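Local coordinates for aluminum resistance protein (Clostridium novyi, PDB 3I16) that probably acts as a pyridoxal-phosphate-dependent carbon-sulfur lyase of the methionine gamma-lyase family, with a suggested part in aluminum resistance, at residues Gly240-Asn245 with Gly254-Gly259. Numbering follows the deposited sequence.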
loop_
_atom_site.group_PDB
_atom_site.type_symbol
_atom_site.label_atom_id
_atom_site.label_comp_id
_atom_site.label_asym_id
_atom_site.label_seq_id
_atom_site.Cartn_x
_atom_site.Cartn_y
_atom_site.Cartn_z
ATOM N N GLY B 240 18.376 10.308 -13.306
ATOM C CA GLY B 240 17.371 9.666 -14.143
ATOM C C GLY B 240 16.040 9.395 -13.453
ATOM O O GLY B 240 15.874 9.628 -12.253
ATOM N N SER B 241 15.097 8.885 -14.242
ATOM C CA SER B 241 13.729 8.554 -13.803
ATOM C C SER B 241 13.539 7.053 -13.522
ATOM O O SER B 241 13.960 6.206 -14.311
ATOM C CB SER B 241 12.728 8.978 -14.885
ATOM O OG SER B 241 11.428 8.452 -14.629
ATOM N N LEU B 242 12.869 6.722 -12.423
ATOM C CA LEU B 242 12.619 5.324 -12.093
ATOM C C LEU B 242 11.463 4.709 -12.912
ATOM O O LEU B 242 11.162 3.540 -12.736
ATOM C CB LEU B 242 12.369 5.122 -10.577
ATOM C CG LEU B 242 13.510 5.299 -9.557
ATOM C CD1 LEU B 242 13.136 4.524 -8.290
ATOM C CD2 LEU B 242 14.874 4.817 -10.026
ATOM N N ILE B 243 10.780 5.487 -13.747
ATOM C CA ILE B 243 9.771 4.912 -14.627
ATOM C C ILE B 243 10.301 4.723 -16.060
ATOM O O ILE B 243 9.517 4.509 -16.978
ATOM C CB ILE B 243 8.379 5.598 -14.545
ATOM C CG1 ILE B 243 8.362 6.990 -15.144
ATOM C CG2 ILE B 243 7.872 5.592 -13.070
ATOM C CD1 ILE B 243 6.938 7.620 -15.114
ATOM N N LYS B 244 11.628 4.860 -16.237
ATOM C CA LYS B 244 12.282 4.535 -17.497
ATOM C C LYS B 244 13.054 3.245 -17.190
ATOM O O LYS B 244 12.630 2.491 -16.345
ATOM C CB LYS B 244 13.185 5.652 -18.010
ATOM C CG LYS B 244 12.472 6.956 -18.264
ATOM C CD LYS B 244 13.409 7.960 -18.897
ATOM C CE LYS B 244 12.749 9.323 -19.014
ATOM N NZ LYS B 244 11.426 9.232 -19.690
ATOM N N ASN B 245 14.171 2.995 -17.868
ATOM C CA ASN B 245 14.927 1.731 -17.737
ATOM C C ASN B 245 15.150 1.149 -16.335
ATOM O O ASN B 245 14.808 -0.001 -16.072
ATOM C CB ASN B 245 16.326 1.861 -18.370
ATOM C CG ASN B 245 16.312 2.374 -19.808
ATOM O OD1 ASN B 245 15.374 3.031 -20.231
ATOM N ND2 ASN B 245 17.400 2.109 -20.545
ATOM N N GLY B 254 9.306 8.045 -9.053
ATOM C CA GLY B 254 10.584 8.394 -8.453
ATOM C C GLY B 254 11.719 8.698 -9.391
ATOM O O GLY B 254 11.573 8.666 -10.610
ATOM N N GLY B 255 12.868 8.984 -8.786
ATOM C CA GLY B 255 14.081 9.276 -9.513
ATOM C C GLY B 255 15.321 8.866 -8.754
ATOM O O GLY B 255 15.275 8.501 -7.568
ATOM N N TYR B 256 16.443 8.892 -9.458
ATOM C CA TYR B 256 17.697 8.601 -8.809
ATOM C C TYR B 256 18.757 9.574 -9.286
ATOM O O TYR B 256 18.632 10.197 -10.347
ATOM C CB TYR B 256 18.186 7.175 -9.119
ATOM C CG TYR B 256 18.739 7.039 -10.530
ATOM C CD1 TYR B 256 17.884 6.841 -11.616
ATOM C CD2 TYR B 256 20.102 7.124 -10.785
ATOM C CE1 TYR B 256 18.370 6.719 -12.905
ATOM C CE2 TYR B 256 20.603 7.004 -12.104
ATOM C CZ TYR B 256 19.721 6.806 -13.150
ATOM O OH TYR B 256 20.191 6.693 -14.460
ATOM N N LEU B 257 19.775 9.706 -8.450
ATOM C CA LEU B 257 21.014 10.350 -8.823
ATOM C C LEU B 257 22.119 9.504 -8.222
ATOM O O LEU B 257 21.910 8.839 -7.209
ATOM C CB LEU B 257 21.145 11.785 -8.348
ATOM C CG LEU B 257 20.152 12.788 -8.919
ATOM C CD1 LEU B 257 18.982 12.893 -7.958
ATOM C CD2 LEU B 257 20.826 14.160 -9.122
ATOM N N ALA B 258 23.277 9.510 -8.866
ATOM C CA ALA B 258 24.414 8.764 -8.363
ATOM C C ALA B 258 25.627 9.633 -8.631
ATOM O O ALA B 258 25.700 10.314 -9.679
ATOM C CB ALA B 258 24.521 7.414 -9.066
ATOM N N GLY B 259 26.573 9.652 -7.694
ATOM C CA GLY B 259 27.738 10.484 -7.878
ATOM C C GLY B 259 28.533 10.735 -6.621
ATOM O O GLY B 259 28.446 9.982 -5.671
HETATM O O HOH W 1 9.702 9.167 -12.583
#
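Gly240 and Tyr256 form an antiparallel hydrogen-bonded pair between strands 237-241 and 255-259, in the seven-stranded mixed sheet of the PLP-dependent aminotransferase-like fold; strand 255-259 runs antiparallel to both its neighbours. Gly240 N donates to Tyr256 O at 3.0 Å, and Tyr256 N returns a bond to Gly240 O at 2.9 Å. The Tyr256 ring folds back over Gly240, because chi1 of 75° tucks CG in over the backbone, flanked by N and C; CE1 comes within 3.3 Å of Gly240 CA. Gly240 N sits above one ring face, nearer its margin than its centre, while the hydroxyl is held by Glu223 and Asn219. Ser241 and Gly255 form the adjoining non-hydrogen-bonded pair, and a water bridges Ser241 OG and Gly254 O, donating to the latter at 2.8 Å. Past the strand end, Leu242 N bonds to Gly254 O at 3.0 Å, approaching from above the carbonyl plane. Leu242 CG packs against the Gly254-Gly255 peptide, 3.8 Å from Gly255 N, and CD2 lies 4.0 Å from Tyr256 CD1. A type I turn carries the chain from Ser241 to Lys244, a residue of the PLP pocket that touches the cofactor; within it Ile243 N donates to Ser241 OG at 3.2 Å, an ST turn.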